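Local atomic coordinates of GTPase HflX (Sulfolobus solfataricus P2, PDB entry 2QTF), a protein that hydrolyses GTP, for which it is specific, and associates with the large 50S ribosomal subunit, where it may act in protein synthesis or ribosome biogenesis. Residues 16-28 against 82-96. Residues are numbered along the deposited sequence; the frame is centred on the assembly and turned at random.
With CD (cadmium ion), chain B.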
loop_
_atom_site.group_PDB
_atom_site.type_symbol
_atom_site.label_atom_id
_atom_site.label_comp_id
_atom_site.label_asym_id
_atom_site.label_seq_id
_atom_site.Cartn_x
_atom_site.Cartn_y
_atom_site.Cartn_z
ATOM N N ALA A 16 3.883 -4.701 -8.853
ATOM C CA ALA A 16 2.953 -3.719 -9.453
ATOM C C ALA A 16 1.472 -4.112 -9.451
ATOM O O ALA A 16 0.571 -3.312 -9.245
ATOM C CB ALA A 16 3.411 -3.358 -10.887
ATOM N N ILE A 17 1.172 -5.353 -9.747
ATOM C CA ILE A 17 -0.193 -5.825 -9.608
ATOM C C ILE A 17 -0.809 -5.576 -8.216
ATOM O O ILE A 17 -1.950 -5.053 -8.082
ATOM C CB ILE A 17 -0.314 -7.339 -9.962
ATOM C CG1 ILE A 17 -0.173 -7.537 -11.494
ATOM C CG2 ILE A 17 -1.733 -7.868 -9.549
ATOM C CD1 ILE A 17 0.175 -9.016 -11.827
ATOM N N ALA A 18 -0.053 -5.941 -7.222
ATOM C CA ALA A 18 -0.509 -5.798 -5.813
ATOM C C ALA A 18 -0.563 -4.307 -5.462
ATOM O O ALA A 18 -1.478 -3.887 -4.811
ATOM C CB ALA A 18 0.497 -6.606 -4.865
ATOM N N LEU A 19 0.352 -3.466 -5.952
ATOM C CA LEU A 19 0.174 -1.956 -5.829
ATOM C C LEU A 19 -1.107 -1.389 -6.532
ATOM O O LEU A 19 -1.844 -0.519 -6.001
ATOM C CB LEU A 19 1.414 -1.254 -6.322
ATOM C CG LEU A 19 2.684 -1.584 -5.521
ATOM C CD1 LEU A 19 3.926 -1.126 -6.223
ATOM C CD2 LEU A 19 2.597 -0.926 -4.040
ATOM N N VAL A 20 -1.343 -1.803 -7.781
ATOM C CA VAL A 20 -2.522 -1.311 -8.487
ATOM C C VAL A 20 -3.795 -1.738 -7.766
ATOM O O VAL A 20 -4.757 -0.934 -7.691
ATOM C CB VAL A 20 -2.501 -1.831 -9.974
ATOM C CG1 VAL A 20 -3.854 -1.572 -10.716
ATOM C CG2 VAL A 20 -1.306 -1.206 -10.669
ATOM N N GLU A 21 -3.826 -2.986 -7.275
ATOM C CA GLU A 21 -5.042 -3.402 -6.543
ATOM C C GLU A 21 -5.116 -2.581 -5.196
ATOM O O GLU A 21 -6.198 -2.201 -4.766
ATOM C CB GLU A 21 -5.068 -4.931 -6.326
ATOM C CG GLU A 21 -5.042 -5.671 -7.685
ATOM C CD GLU A 21 -5.006 -7.206 -7.520
ATOM O OE1 GLU A 21 -4.585 -7.714 -6.450
ATOM O OE2 GLU A 21 -5.403 -7.913 -8.457
ATOM N N GLY A 22 -3.979 -2.159 -4.627
ATOM C CA GLY A 22 -4.063 -1.315 -3.358
ATOM C C GLY A 22 -4.567 0.113 -3.634
ATOM O O GLY A 22 -4.900 0.909 -2.735
ATOM N N ALA A 23 -4.552 0.492 -4.905
ATOM C CA ALA A 23 -5.132 1.714 -5.357
ATOM C C ALA A 23 -6.577 1.506 -5.874
ATOM O O ALA A 23 -7.058 2.396 -6.549
ATOM C CB ALA A 23 -4.209 2.400 -6.483
ATOM N N ASN A 24 -7.183 0.373 -5.556
ATOM C CA ASN A 24 -8.592 0.073 -5.879
ATOM C C ASN A 24 -8.847 -0.077 -7.419
ATOM O O ASN A 24 -9.923 0.300 -7.917
ATOM C CB ASN A 24 -9.509 1.152 -5.254
ATOM C CG ASN A 24 -9.646 0.995 -3.601
ATOM O OD1 ASN A 24 -9.096 0.049 -2.999
ATOM N ND2 ASN A 24 -10.364 1.976 -2.924
ATOM N N TYR A 25 -7.849 -0.559 -8.173
ATOM C CA TYR A 25 -8.066 -0.853 -9.631
ATOM C C TYR A 25 -8.020 -2.361 -9.818
ATOM O O TYR A 25 -7.266 -3.039 -9.130
ATOM C CB TYR A 25 -6.972 -0.240 -10.530
ATOM C CG TYR A 25 -7.035 1.246 -10.597
ATOM C CD1 TYR A 25 -7.810 1.911 -11.545
ATOM C CD2 TYR A 25 -6.299 2.007 -9.712
ATOM C CE1 TYR A 25 -7.844 3.351 -11.570
ATOM C CE2 TYR A 25 -6.395 3.409 -9.713
ATOM C CZ TYR A 25 -7.105 4.050 -10.604
ATOM O OH TYR A 25 -7.058 5.425 -10.489
ATOM N N LYS A 26 -8.824 -2.877 -10.765
ATOM C CA LYS A 26 -8.688 -4.223 -11.291
ATOM C C LYS A 26 -7.749 -4.219 -12.534
ATOM O O LYS A 26 -7.966 -3.437 -13.443
ATOM C CB LYS A 26 -10.099 -4.723 -11.703
ATOM C CG LYS A 26 -10.050 -6.202 -12.235
ATOM C CD LYS A 26 -11.471 -6.812 -12.573
ATOM C CE LYS A 26 -11.384 -8.414 -12.750
ATOM N NZ LYS A 26 -12.768 -9.132 -12.607
ATOM N N VAL A 27 -6.697 -5.028 -12.561
ATOM C CA VAL A 27 -5.788 -5.027 -13.696
ATOM C C VAL A 27 -6.409 -5.870 -14.760
ATOM O O VAL A 27 -6.587 -7.102 -14.539
ATOM C CB VAL A 27 -4.486 -5.673 -13.363
ATOM C CG1 VAL A 27 -3.543 -5.709 -14.635
ATOM C CG2 VAL A 27 -3.787 -4.907 -12.074
ATOM N N THR A 28 -6.827 -5.247 -15.855
ATOM C CA THR A 28 -7.495 -6.058 -16.882
ATOM C C THR A 28 -6.664 -6.390 -18.076
ATOM O O THR A 28 -7.072 -7.241 -18.864
ATOM C CB THR A 28 -8.862 -5.581 -17.296
ATOM O OG1 THR A 28 -8.799 -4.236 -17.780
ATOM C CG2 THR A 28 -9.879 -5.693 -16.109
ATOM N N GLU A 82 -7.587 8.616 -17.244
ATOM C CA GLU A 82 -6.508 8.953 -16.346
ATOM C C GLU A 82 -5.289 8.158 -16.755
ATOM O O GLU A 82 -5.411 6.973 -17.155
ATOM C CB GLU A 82 -6.961 8.494 -14.952
ATOM C CG GLU A 82 -5.919 8.760 -13.736
ATOM C CD GLU A 82 -6.574 9.453 -12.439
ATOM O OE1 GLU A 82 -5.936 10.340 -11.674
ATOM O OE2 GLU A 82 -7.760 9.133 -12.232
ATOM N N VAL A 83 -4.111 8.766 -16.650
ATOM C CA VAL A 83 -2.873 7.960 -16.715
ATOM C C VAL A 83 -2.128 8.160 -15.354
ATOM O O VAL A 83 -2.027 9.312 -14.861
ATOM C CB VAL A 83 -1.961 8.309 -17.981
ATOM C CG1 VAL A 83 -1.606 9.844 -18.067
ATOM C CG2 VAL A 83 -0.632 7.627 -17.867
ATOM N N LEU A 84 -1.637 7.073 -14.776
ATOM C CA LEU A 84 -0.854 7.143 -13.531
ATOM C C LEU A 84 0.481 6.580 -13.947
ATOM O O LEU A 84 0.512 5.487 -14.487
ATOM C CB LEU A 84 -1.453 6.195 -12.481
ATOM C CG LEU A 84 -2.897 6.607 -12.052
ATOM C CD1 LEU A 84 -3.472 5.488 -11.022
ATOM C CD2 LEU A 84 -2.870 8.047 -11.468
ATOM N N ASP A 85 1.579 7.252 -13.575
ATOM C CA ASP A 85 2.869 6.575 -13.621
ATOM C C ASP A 85 3.162 6.020 -12.196
ATOM O O ASP A 85 2.271 5.974 -11.313
ATOM C CB ASP A 85 3.983 7.497 -14.183
ATOM C CG ASP A 85 4.458 8.568 -13.195
ATOM O OD1 ASP A 85 3.740 8.795 -12.171
ATOM O OD2 ASP A 85 5.508 9.203 -13.486
ATOM N N LYS A 86 4.410 5.614 -11.946
ATOM C CA LYS A 86 4.655 4.911 -10.679
ATOM C C LYS A 86 4.499 5.841 -9.465
ATOM O O LYS A 86 3.979 5.408 -8.430
ATOM C CB LYS A 86 6.115 4.410 -10.607
ATOM C CG LYS A 86 6.401 3.724 -9.249
ATOM C CD LYS A 86 7.853 3.125 -9.344
ATOM C CE LYS A 86 8.290 2.603 -7.977
ATOM N NZ LYS A 86 9.851 2.600 -7.769
ATOM N N ILE A 87 4.898 7.079 -9.635
ATOM C CA ILE A 87 4.734 8.112 -8.591
ATOM C C ILE A 87 3.257 8.394 -8.316
ATOM O O ILE A 87 2.866 8.380 -7.195
ATOM C CB ILE A 87 5.561 9.390 -8.879
ATOM C CG1 ILE A 87 7.052 8.974 -8.829
ATOM C CG2 ILE A 87 5.164 10.565 -7.989
ATOM C CD1 ILE A 87 7.943 9.959 -8.482
ATOM N N LEU A 88 2.498 8.713 -9.336
ATOM C CA LEU A 88 1.082 9.029 -9.149
ATOM C C LEU A 88 0.311 7.788 -8.642
ATOM O O LEU A 88 -0.632 7.937 -7.850
ATOM C CB LEU A 88 0.497 9.561 -10.475
ATOM C CG LEU A 88 0.965 10.979 -10.925
ATOM C CD1 LEU A 88 0.136 11.390 -12.191
ATOM C CD2 LEU A 88 0.842 11.981 -9.790
ATOM N N LEU A 89 0.705 6.586 -9.035
ATOM C CA LEU A 89 0.054 5.383 -8.525
ATOM C C LEU A 89 0.261 5.270 -7.019
ATOM O O LEU A 89 -0.656 4.923 -6.236
ATOM C CB LEU A 89 0.566 4.092 -9.273
ATOM C CG LEU A 89 0.143 2.712 -8.648
ATOM C CD1 LEU A 89 -1.325 2.500 -8.853
ATOM C CD2 LEU A 89 0.926 1.423 -9.163
ATOM N N LEU A 90 1.503 5.425 -6.574
ATOM C CA LEU A 90 1.734 5.232 -5.103
ATOM C C LEU A 90 1.050 6.375 -4.364
ATOM O O LEU A 90 0.555 6.143 -3.246
ATOM C CB LEU A 90 3.260 5.280 -4.746
ATOM C CG LEU A 90 4.035 4.120 -5.365
ATOM C CD1 LEU A 90 5.612 4.203 -5.275
ATOM C CD2 LEU A 90 3.561 2.808 -4.871
ATOM N N LEU A 91 1.041 7.607 -4.930
ATOM C CA LEU A 91 0.324 8.697 -4.247
ATOM C C LEU A 91 -1.204 8.376 -4.151
ATOM O O LEU A 91 -1.868 8.692 -3.143
ATOM C CB LEU A 91 0.549 10.106 -4.925
ATOM C CG LEU A 91 2.004 10.621 -4.655
ATOM C CD1 LEU A 91 2.247 11.752 -5.649
ATOM C CD2 LEU A 91 2.041 11.030 -3.135
ATOM N N GLU A 92 -1.758 7.762 -5.214
ATOM C CA GLU A 92 -3.181 7.241 -5.118
ATOM C C GLU A 92 -3.409 6.232 -3.966
ATOM O O GLU A 92 -4.377 6.383 -3.212
ATOM C CB GLU A 92 -3.621 6.645 -6.509
ATOM C CG GLU A 92 -5.114 6.209 -6.468
ATOM C CD GLU A 92 -6.010 7.471 -6.682
ATOM O OE1 GLU A 92 -5.390 8.536 -7.069
ATOM O OE2 GLU A 92 -7.287 7.405 -6.558
ATOM N N ILE A 93 -2.494 5.246 -3.803
ATOM C CA ILE A 93 -2.535 4.270 -2.680
ATOM C C ILE A 93 -2.550 5.040 -1.360
ATOM O O ILE A 93 -3.372 4.805 -0.475
ATOM C CB ILE A 93 -1.300 3.318 -2.742
ATOM C CG1 ILE A 93 -1.398 2.480 -4.016
ATOM C CG2 ILE A 93 -1.185 2.497 -1.420
ATOM C CD1 ILE A 93 -0.144 1.667 -4.286
ATOM N N PHE A 94 -1.701 6.028 -1.280
ATOM C CA PHE A 94 -1.593 6.804 0.003
ATOM C C PHE A 94 -2.897 7.549 0.268
ATOM O O PHE A 94 -3.415 7.507 1.395
ATOM C CB PHE A 94 -0.386 7.760 0.020
ATOM C CG PHE A 94 0.995 7.104 -0.266
ATOM C CD1 PHE A 94 1.217 5.758 -0.116
ATOM C CD2 PHE A 94 2.089 7.963 -0.528
ATOM C CE1 PHE A 94 2.464 5.194 -0.423
ATOM C CE2 PHE A 94 3.416 7.419 -0.808
ATOM C CZ PHE A 94 3.588 6.045 -0.757
ATOM N N ALA A 95 -3.420 8.210 -0.765
ATOM C CA ALA A 95 -4.646 8.998 -0.657
ATOM C C ALA A 95 -5.799 8.083 -0.169
ATOM O O ALA A 95 -6.668 8.515 0.551
ATOM C CB ALA A 95 -4.961 9.617 -2.047
ATOM N N LEU A 96 -5.858 6.846 -0.655
ATOM C CA LEU A 96 -6.935 5.909 -0.291
ATOM C C LEU A 96 -6.730 5.375 1.120
ATOM O O LEU A 96 -7.700 4.933 1.759
ATOM C CB LEU A 96 -6.997 4.747 -1.357
ATOM C CG LEU A 96 -7.389 5.271 -2.756
ATOM C CD1 LEU A 96 -7.317 3.955 -3.770
ATOM C CD2 LEU A 96 -8.843 5.909 -2.826
HETATM CD CD CD B . -7.624 9.460 -7.347
HETATM O O HOH W 1 -8.547 5.136 -7.067
HETATM O O HOH W 2 -7.817 8.098 -9.563
HETATM O O HOH W 3 -6.115 10.774 -8.809
#
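Leu19 and Ala23 pack on Leu89 and Ile93, and Val20 on Leu89, where the C-terminal end of helix 13-22 and the turn after it meet helix 86-97, in the parallel alpha/beta domain at the N-terminal end of HflX; strands 25-31 and 82-84 are the outermost strands of its four-stranded sheet. The short helical segments cross at 46°, with axes 9.1 Å apart. Helix 13-22 ends there in a Schellman motif whose C-prime residue, Asn24, has positive phi, and the small side chain of Ala23 allows a close approach: its CA lies 4.5 Å from Ile93 CA.

Leu89 suits the middle of this interface because it is branched and wholly apolar. Its CG stands anti to the backbone N (chi1 169°), which sends both methyls across: CD1 meets Ala23 CB at 3.7 Å, while CD2 touches both Val20 CG2 and Leu19 CB. Ile93, branched at CB, reaches across with its CG1-CD1 arm: CG1 lies against Ala23 CB, and Ile93 CD1 meets Leu19 CD2 at 3.8 Å. Leu96 CD1 lies against Ala23 O and the Asn24 side chain.

Tyr25 combines an apolar ring with a polar end. Its CB points toward segment 82-96; the ring edge meets Ala23 CB and Glu92 CG near its plane, CE2, CZ and OH all touch Leu84 CD1, OH nearest at 3.6 Å, and OH bonds water 2 and Lys2 NZ. That water, held also by Glu82 OE2, is a ligand of a cadmium ion. Replacing the tyrosine by an alanine would probably open a gap beside Leu84 and deprive the cadmium-bound water of one hydrogen-bonding partner. Glu92, bent at chi2 (81°), grips the metal with both carboxylate oxygens, and its OE2, 2.2 Å from the cadmium, also accepts a hydrogen bond from water 1, which donates its other hydrogen to Ala23 O.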